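Local structure of AT5g51070/K3K7_27 (5GKM) at residues Arg13-Ala25 / Val33-Arg47. The protein is probably an ATP-hydrolysing Clp chaperone of Arabidopsis, represented here by its helical N-terminal domain, which precedes the ATPase region. Numbering follows the deposited sequence. Where two conformers were deposited one is given.
Sequences RAIRAIIFSQKEA and VYTQHLLLGLIAEDR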
ATOM      1  N   ARG A  13      10.407   3.054  -7.576  1.00 14.54           N
ATOM      2  CA  ARG A  13       9.054   2.625  -7.650  1.00 13.42           C
ATOM      3  C   ARG A  13       8.429   2.603  -6.268  1.00 12.99           C
ATOM      4  O   ARG A  13       7.300   2.922  -6.148  1.00 12.56           O
ATOM      5  CB  ARG A  13       8.868   1.238  -8.247  1.00 14.91           C
ATOM      6  CG  ARG A  13       9.353   1.082  -9.665  1.00 15.10           C
ATOM      7  CD  ARG A  13       9.017  -0.283 -10.252  1.00 16.03           C
ATOM      8  NE  ARG A  13       7.627  -0.566 -10.045  1.00 14.88           N
ATOM      9  CZ  ARG A  13       7.157  -1.736  -9.693  1.00 16.45           C
ATOM     10  NH1 ARG A  13       7.969  -2.756  -9.560  1.00 16.79           N
ATOM     11  NH2 ARG A  13       5.867  -1.859  -9.444  1.00 16.45           N
ATOM     12  N   ALA A  14       9.156   2.107  -5.294  1.00 12.03           N
ATOM     13  CA  ALA A  14       8.556   2.008  -3.986  1.00 13.38           C
ATOM     14  C   ALA A  14       8.233   3.393  -3.408  1.00 13.34           C
ATOM     15  O   ALA A  14       7.255   3.577  -2.781  1.00 11.91           O
ATOM     16  CB  ALA A  14       9.459   1.246  -3.049  1.00 13.60           C
ATOM     17  N   ILE A  15       9.169   4.287  -3.613  1.00 12.74           N
ATOM     18  CA  ILE A  15       9.019   5.640  -3.129  1.00 13.90           C
ATOM     19  C   ILE A  15       7.837   6.307  -3.823  1.00 13.24           C
ATOM     20  O   ILE A  15       7.113   6.983  -3.205  1.00 12.45           O
ATOM     21  CB  ILE A  15      10.298   6.474  -3.348  1.00 15.57           C
ATOM     22  CG1 ILE A  15      11.461   5.907  -2.562  1.00 17.38           C
ATOM     23  CG2 ILE A  15      10.068   7.942  -3.042  1.00 16.81           C
ATOM     24  CD1 ILE A  15      11.339   6.192  -1.139  1.00 21.66           C
ATOM     25  N   ARG A  16       7.679   6.054  -5.106  1.00 12.25           N
ATOM     26  CA  ARG A  16       6.580   6.626  -5.822  1.00 13.46           C
ATOM     27  C   ARG A  16       5.244   6.113  -5.292  1.00 12.40           C
ATOM     28  O   ARG A  16       4.339   6.845  -5.106  1.00 12.73           O
ATOM     29  CB  ARG A  16       6.735   6.384  -7.313  1.00 17.10           C
ATOM     30  CG  ARG A  16       5.698   6.996  -8.203  1.00 20.93           C
ATOM     31  CD  ARG A  16       5.998   6.606  -9.647  1.00 25.64           C
ATOM     32  NE  ARG A  16       7.296   7.050 -10.069  1.00 30.48           N
ATOM     33  CZ  ARG A  16       8.207   6.246 -10.559  1.00 34.65           C
ATOM     34  NH1 ARG A  16       7.976   4.935 -10.632  1.00 33.10           N
ATOM     35  NH2 ARG A  16       9.342   6.751 -10.939  1.00 38.15           N
ATOM     36  N   ALA A  17       5.176   4.831  -5.016  1.00 11.31           N
ATOM     37  CA  ALA A  17       3.964   4.282  -4.466  1.00 11.48           C
ATOM     38  C   ALA A  17       3.616   4.903  -3.117  1.00 11.51           C
ATOM     39  O   ALA A  17       2.498   5.096  -2.787  1.00 11.31           O
ATOM     40  CB  ALA A  17       4.087   2.755  -4.307  1.00 11.21           C
ATOM     41  N   ILE A  18       4.649   5.117  -2.342  1.00 12.13           N
ATOM     42  CA  ILE A  18       4.453   5.761  -1.044  1.00 11.90           C
ATOM     43  C   ILE A  18       3.936   7.217  -1.147  1.00 11.84           C
ATOM     44  O   ILE A  18       3.013   7.586  -0.510  1.00 12.40           O
ATOM     45  CB  ILE A  18       5.729   5.683  -0.195  1.00 12.12           C
ATOM     46  CG1 ILE A  18       5.997   4.237   0.131  1.00 12.31           C
ATOM     47  CG2 ILE A  18       5.604   6.501   1.068  1.00 13.64           C
ATOM     48  CD1 ILE A  18       7.325   4.012   0.759  1.00 14.43           C
ATOM     49  N   ILE A  19       4.554   7.964  -2.033  1.00 12.25           N
ATOM     50  CA  ILE A  19       4.070   9.311  -2.307  1.00 13.06           C
ATOM     51  C   ILE A  19       2.628   9.277  -2.839  1.00 12.13           C
ATOM     52  O   ILE A  19       1.822  10.092  -2.494  1.00 14.00           O
ATOM     53  CB  ILE A  19       5.013  10.006  -3.301  1.00 15.10           C
ATOM     54  CG1 ILE A  19       6.329  10.300  -2.612  1.00 15.11           C
ATOM     55  CG2 ILE A  19       4.411  11.273  -3.845  1.00 17.66           C
ATOM     56  CD1 ILE A  19       7.467  10.624  -3.531  1.00 17.17           C
ATOM     57  N   PHE A  20       2.338   8.335  -3.715  1.00 11.95           N
ATOM     58  CA  PHE A  20       0.998   8.232  -4.255  1.00 12.18           C
ATOM     59  C   PHE A  20       0.052   7.898  -3.140  1.00 12.84           C
ATOM     60  O   PHE A  20      -1.042   8.241  -3.201  1.00 13.50           O
ATOM     61  CB  PHE A  20       0.848   7.235  -5.407  1.00 11.80           C
ATOM     62  CG  PHE A  20       1.578   7.613  -6.658  1.00 12.08           C
ATOM     63  CD1 PHE A  20       2.035   8.875  -6.861  1.00 12.42           C
ATOM     64  CD2 PHE A  20       1.755   6.700  -7.654  1.00 13.26           C
ATOM     65  CE1 PHE A  20       2.713   9.202  -8.016  1.00 12.56           C
ATOM     66  CE2 PHE A  20       2.397   7.018  -8.822  1.00 13.13           C
ATOM     67  CZ  PHE A  20       2.896   8.271  -9.000  1.00 13.34           C
ATOM     68  N   SER A  21       0.545   7.115  -2.184  1.00 11.88           N
ATOM     69  CA  SER A  21      -0.439   6.800  -1.030  0.80 11.55           C
ATOM     70  C   SER A  21      -0.995   8.044  -0.184  1.00 12.39           C
ATOM     71  O   SER A  21      -2.093   8.137   0.142  1.00 12.01           O
ATOM     72  CB  SER A  21       0.149   5.740  -0.083  0.80 10.70           C
ATOM     73  OG  SER A  21       1.171   6.247   0.786  0.80 10.70           O
ATOM     74  N   GLN A  22      -0.039   8.962  -0.132  1.00 12.13           N
ATOM     75  CA  GLN A  22      -0.278  10.275   0.449  1.00 13.84           C
ATOM     76  C   GLN A  22      -1.262  11.078  -0.392  1.00 13.76           C
ATOM     77  O   GLN A  22      -2.188  11.588   0.116  1.00 14.14           O
ATOM     78  CB  GLN A  22       0.996  11.042   0.654  1.00 13.03           C
ATOM     79  CG  GLN A  22       1.946  10.411   1.663  1.00 13.24           C
ATOM     80  CD  GLN A  22       3.291  11.091   1.695  1.00 13.86           C
ATOM     81  OE1 GLN A  22       3.942  11.222   0.724  1.00 16.52           O
ATOM     82  NE2 GLN A  22       3.658  11.544   2.833  1.00 15.46           N
ATOM     83  N   LYS A  23      -1.039  11.076  -1.686  1.00 12.36           N
ATOM     84  CA  LYS A  23      -1.983  11.726  -2.564  1.00 14.69           C
ATOM     85  C   LYS A  23      -3.349  11.100  -2.529  1.00 14.31           C
ATOM     86  O   LYS A  23      -4.313  11.778  -2.543  1.00 15.48           O
ATOM     87  CB  LYS A  23      -1.526  11.691  -3.993  1.00 16.88           C
ATOM     88  CG  LYS A  23      -0.199  12.310  -4.213  1.00 18.38           C
ATOM     89  CD  LYS A  23      -0.182  13.800  -3.980  1.00 21.61           C
ATOM     90  CE  LYS A  23      -1.321  14.567  -4.644  1.00 23.76           C
ATOM     91  NZ  LYS A  23      -1.479  14.322  -6.089  1.00 24.37           N
ATOM     92  N   GLU A  24      -3.408   9.782  -2.529  1.00 13.23           N
ATOM     93  CA  GLU A  24      -4.677   9.103  -2.498  1.00 12.75           C
ATOM     94  C   GLU A  24      -5.469   9.366  -1.231  1.00 13.01           C
ATOM     95  O   GLU A  24      -6.641   9.517  -1.266  1.00 14.71           O
ATOM     96  CB  GLU A  24      -4.531   7.608  -2.716  1.00 13.55           C
ATOM     97  CG  GLU A  24      -3.993   7.261  -4.088  1.00 14.37           C
ATOM     98  CD  GLU A  24      -4.949   7.539  -5.235  1.00 16.91           C
ATOM     99  OE1 GLU A  24      -6.109   7.294  -5.139  1.00 16.83           O
ATOM    100  OE2 GLU A  24      -4.487   7.999  -6.244  1.00 23.37           O
ATOM    101  N   ALA A  25      -4.756   9.378  -0.122  1.00 13.53           N
ATOM    102  CA  ALA A  25      -5.370   9.655   1.149  1.00 13.75           C
ATOM    103  C   ALA A  25      -5.908  11.071   1.163  1.00 16.56           C
ATOM    104  O   ALA A  25      -6.991  11.293   1.591  1.00 14.76           O
ATOM    105  CB  ALA A  25      -4.389   9.432   2.303  1.00 14.62           C
ATOM    106  N   VAL A  33      -2.100   8.492   6.329  1.00 13.85           N
ATOM    107  CA  VAL A  33      -2.166   7.392   5.396  1.00 12.69           C
ATOM    108  C   VAL A  33      -2.343   6.089   6.165  1.00 12.83           C
ATOM    109  O   VAL A  33      -1.524   5.712   6.922  1.00 13.43           O
ATOM    110  CB  VAL A  33      -0.831   7.268   4.655  1.00 12.11           C
ATOM    111  CG1 VAL A  33      -0.845   6.089   3.722  1.00 13.71           C
ATOM    112  CG2 VAL A  33      -0.546   8.517   3.876  1.00 14.36           C
ATOM    113  N   TYR A  34      -3.463   5.441   5.954  1.00 12.17           N
ATOM    114  CA  TYR A  34      -3.717   4.149   6.515  1.00 12.95           C
ATOM    115  C   TYR A  34      -3.506   3.083   5.418  1.00 12.42           C
ATOM    116  O   TYR A  34      -3.184   3.406   4.339  1.00 13.33           O
ATOM    117  CB  TYR A  34      -5.090   4.063   7.155  1.00 14.28           C
ATOM    118  CG  TYR A  34      -5.238   4.764   8.484  1.00 15.83           C
ATOM    119  CD1 TYR A  34      -5.479   6.099   8.558  1.00 18.17           C
ATOM    120  CD2 TYR A  34      -5.153   4.055   9.640  1.00 16.93           C
ATOM    121  CE1 TYR A  34      -5.624   6.718   9.778  1.00 18.90           C
ATOM    122  CE2 TYR A  34      -5.289   4.656  10.876  1.00 18.32           C
ATOM    123  CZ  TYR A  34      -5.504   5.995  10.935  1.00 19.51           C
ATOM    124  OH  TYR A  34      -5.680   6.577  12.160  1.00 21.28           O
ATOM    125  N   THR A  35      -3.640   1.822   5.767  1.00 12.77           N
ATOM    126  CA  THR A  35      -3.175   0.789   4.875  1.00 13.03           C
ATOM    127  C   THR A  35      -3.971   0.657   3.598  1.00 13.29           C
ATOM    128  O   THR A  35      -3.462   0.237   2.633  1.00 12.25           O
ATOM    129  CB  THR A  35      -2.944  -0.565   5.560  1.00 12.63           C
ATOM    130  OG1 THR A  35      -4.101  -0.964   6.258  1.00 13.55           O
ATOM    131  CG2 THR A  35      -1.814  -0.429   6.479  1.00 14.06           C
ATOM    132  N   GLN A  36      -5.248   0.980   3.659  1.00 13.45           N
ATOM    133  CA  GLN A  36      -6.028   0.992   2.430  1.00 13.33           C
ATOM    134  C   GLN A  36      -5.526   2.068   1.433  1.00 12.76           C
ATOM    135  O   GLN A  36      -5.656   1.936   0.278  1.00 13.35           O
ATOM    136  CB  GLN A  36      -7.539   1.113   2.686  1.00 15.11           C
ATOM    137  CG  GLN A  36      -8.002   2.465   3.197  1.00 16.58           C
ATOM    138  CD  GLN A  36      -7.936   2.604   4.696  1.00 16.05           C
ATOM    139  OE1 GLN A  36      -7.241   1.899   5.367  1.00 15.18           O
ATOM    140  NE2 GLN A  36      -8.707   3.529   5.201  1.00 15.98           N
ATOM    141  N   HIS A  37      -5.017   3.156   1.968  1.00 13.01           N
ATOM    142  CA  HIS A  37      -4.420   4.169   1.150  1.00 13.31           C
ATOM    143  C   HIS A  37      -3.123   3.747   0.516  1.00 11.98           C
ATOM    144  O   HIS A  37      -2.818   4.094  -0.573  1.00 12.07           O
ATOM    145  CB  HIS A  37      -4.294   5.490   1.891  1.00 14.40           C
ATOM    146  CG  HIS A  37      -5.532   5.860   2.636  1.00 14.24           C
ATOM    147  ND1 HIS A  37      -5.553   6.097   3.958  1.00 15.89           N
ATOM    148  CD2 HIS A  37      -6.830   6.007   2.192  1.00 15.87           C
ATOM    149  CE1 HIS A  37      -6.797   6.374   4.328  1.00 15.76           C
ATOM    150  NE2 HIS A  37      -7.577   6.331   3.243  1.00 15.93           N
ATOM    151  N   LEU A  38      -2.348   3.016   1.289  1.00 11.94           N
ATOM    152  CA  LEU A  38      -1.136   2.432   0.757  1.00 11.77           C
ATOM    153  C   LEU A  38      -1.473   1.461  -0.398  1.00 10.85           C
ATOM    154  O   LEU A  38      -0.798   1.409  -1.357  1.00 11.21           O
ATOM    155  CB  LEU A  38      -0.384   1.705   1.867  1.00 12.17           C
ATOM    156  CG  LEU A  38       0.913   1.067   1.407  1.00 11.79           C
ATOM    157  CD1 LEU A  38       1.888   2.069   0.785  1.00 14.20           C
ATOM    158  CD2 LEU A  38       1.554   0.324   2.555  1.00 12.65           C
ATOM    159  N   LEU A  39      -2.555   0.745  -0.228  1.00 11.58           N
ATOM    160  CA  LEU A  39      -2.972  -0.149  -1.282  1.00 11.57           C
ATOM    161  C   LEU A  39      -3.270   0.645  -2.539  1.00 10.87           C
ATOM    162  O   LEU A  39      -2.871   0.271  -3.577  1.00 11.48           O
ATOM    163  CB  LEU A  39      -4.198  -0.964  -0.854  1.00 11.44           C
ATOM    164  CG  LEU A  39      -4.813  -1.846  -1.925  1.00 12.76           C
ATOM    165  CD1 LEU A  39      -3.852  -2.910  -2.425  1.00 12.10           C
ATOM    166  CD2 LEU A  39      -6.064  -2.484  -1.366  1.00 13.35           C
ATOM    167  N   LEU A  40      -3.934   1.771  -2.371  1.00 11.35           N
ATOM    168  CA  LEU A  40      -4.200   2.619  -3.507  1.00 12.45           C
ATOM    169  C   LEU A  40      -2.919   3.130  -4.184  1.00 11.86           C
ATOM    170  O   LEU A  40      -2.825   3.131  -5.340  1.00 11.08           O
ATOM    171  CB  LEU A  40      -5.108   3.790  -3.150  1.00 12.97           C
ATOM    172  CG  LEU A  40      -6.522   3.462  -2.700  1.00 13.62           C
ATOM    173  CD1 LEU A  40      -7.315   4.720  -2.361  1.00 15.02           C
ATOM    174  CD2 LEU A  40      -7.276   2.693  -3.763  1.00 14.75           C
ATOM    175  N   GLY A  41      -1.942   3.523  -3.388  1.00 10.97           N
ATOM    176  CA  GLY A  41      -0.702   3.968  -3.947  1.00 10.77           C
ATOM    177  C   GLY A  41       0.039   2.915  -4.749  1.00 10.75           C
ATOM    178  O   GLY A  41       0.605   3.184  -5.735  1.00 11.02           O
ATOM    179  N   LEU A  42       0.015   1.700  -4.234  1.00 11.16           N
ATOM    180  CA  LEU A  42       0.620   0.597  -4.950  1.00 11.89           C
ATOM    181  C   LEU A  42      -0.072   0.286  -6.245  1.00 11.56           C
ATOM    182  O   LEU A  42       0.553   0.017  -7.197  1.00 13.07           O
ATOM    183  CB  LEU A  42       0.640  -0.674  -4.092  1.00 12.03           C
ATOM    184  CG  LEU A  42       1.563  -0.640  -2.864  1.00 12.07           C
ATOM    185  CD1 LEU A  42       1.189  -1.764  -1.922  1.00 14.40           C
ATOM    186  CD2 LEU A  42       3.035  -0.698  -3.185  1.00 13.12           C
ATOM    187  N   ILE A  43      -1.380   0.315  -6.213  1.00 12.16           N
ATOM    188  CA  ILE A  43      -2.165   0.135  -7.429  1.00 13.29           C
ATOM    189  C   ILE A  43      -1.909   1.244  -8.444  1.00 13.12           C
ATOM    190  O   ILE A  43      -1.704   0.976  -9.579  1.00 14.89           O
ATOM    191  CB  ILE A  43      -3.683  -0.003  -7.136  1.00 12.34           C
ATOM    192  CG1 ILE A  43      -3.939  -1.281  -6.328  1.00 13.12           C
ATOM    193  CG2 ILE A  43      -4.500  -0.028  -8.412  1.00 14.54           C
ATOM    194  CD1 ILE A  43      -5.279  -1.351  -5.696  1.00 13.72           C
ATOM    195  N   ALA A  44      -1.860   2.461  -7.957  1.00 12.69           N
ATOM    196  CA  ALA A  44      -1.606   3.561  -8.850  1.00 13.86           C
ATOM    197  C   ALA A  44      -0.223   3.488  -9.516  1.00 13.84           C
ATOM    198  O   ALA A  44      -0.026   3.940 -10.601  1.00 16.19           O
ATOM    199  CB  ALA A  44      -1.786   4.881  -8.135  1.00 13.82           C
ATOM    200  N   GLU A  45       0.755   3.040  -8.774  1.00 13.60           N
ATOM    201  CA  GLU A  45       2.102   2.970  -9.268  1.00 13.58           C
ATOM    202  C   GLU A  45       2.349   1.865 -10.306  1.00 14.76           C
ATOM    203  O   GLU A  45       3.143   2.029 -11.184  1.00 15.53           O
ATOM    204  CB  GLU A  45       3.087   2.909  -8.100  1.00 13.20           C
ATOM    205  CG  GLU A  45       4.557   3.036  -8.453  1.00 14.47           C
ATOM    206  CD  GLU A  45       5.133   1.780  -9.060  1.00 16.06           C
ATOM    207  OE1 GLU A  45       4.668   0.700  -8.754  1.00 15.62           O
ATOM    208  OE2 GLU A  45       6.073   1.948  -9.799  1.00 18.79           O
ATOM    209  N   ASP A  46       1.679   0.737 -10.131  1.00 13.17           N
ATOM    210  CA  ASP A  46       2.047  -0.438 -10.906  1.00 14.59           C
ATOM    211  C   ASP A  46       1.673  -0.229 -12.389  1.00 16.98           C
ATOM    212  O   ASP A  46       0.588   0.041 -12.676  1.00 20.38           O
ATOM    213  CB  ASP A  46       1.354  -1.645 -10.270  1.00 14.47           C
ATOM    214  CG  ASP A  46       1.776  -2.976 -10.846  1.00 15.93           C
ATOM    215  OD1 ASP A  46       2.476  -3.021 -11.817  1.00 16.60           O
ATOM    216  OD2 ASP A  46       1.421  -3.927 -10.242  1.00 18.27           O
ATOM    217  N   ARG A  47       2.650  -0.365 -13.265  1.00 16.72           N
ATOM    218  CA  ARG A  47       2.489  -0.136 -14.687  1.00 18.93           C
ATOM    219  C   ARG A  47       2.246  -1.441 -15.430  1.00 19.57           C
ATOM    220  O   ARG A  47       2.281  -1.453 -16.603  1.00 22.03           O
ATOM    221  CB  ARG A  47       3.700   0.602 -15.284  1.00 20.00           C
ATOM    222  CG  ARG A  47       3.915   2.014 -14.749  1.00 20.61           C
ATOM    223  CD  ARG A  47       5.110   2.739 -15.326  1.00 19.99           C
ATOM    224  NE  ARG A  47       5.547   3.887 -14.558  1.00 19.97           N
ATOM    225  CZ  ARG A  47       6.515   4.708 -14.917  1.00 20.91           C
ATOM    226  NH1 ARG A  47       7.173   4.522 -16.030  1.00 22.37           N
ATOM    227  NH2 ARG A  47       6.862   5.687 -14.143  1.00 21.49           N
TER
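Glu45 OE2 faces two arginines: it accepts a hydrogen bond from Arg13 NE (3.0 Å), while Arg16 NH1 stands in a long salt bridge at 3.6 Å. The site joins helices 12-27 and 35-45 of the all-helical Clp N-terminal domain; the axes of their segments 13-25 and 35-45 come within 7.2 Å at 124°. Arg13 holds the carboxylate side-on, because its NH2 also donates to the syn lone pair of Glu45 OE1 (2.9 Å); the two planes are 35° apart, so the pairing is bidentate but not flat. A chi1 of -171° swings CG of Glu45 away from its backbone N, and a bend at chi2 then sets the side chain as a knob among Arg13, Arg16, Ala17 and Phe20. Arg16 NH2 pairs with Glu12 and Arg13 NH1 with Glu121, which extends the network. Arg47 NH2 lies over one face of the Arg16 guanidinium, and Glu45 and Glu12 probably ease these like charges.

The backbones meet most closely at Ser21 and Gly41, whose CA atoms are 4.1 Å apart. Gly41 CA reaches Ala17 O at 3.6 Å in a CA-H...O contact, so the bare CA lies directly against the facing helix.

At the far end, Ala25 CB lies over one face of the His37 ring in a CH-pi contact, 4.0 Å from the centroid, while Tyr34 N donates to His37 ND1 near the ring plane (3.0 Å).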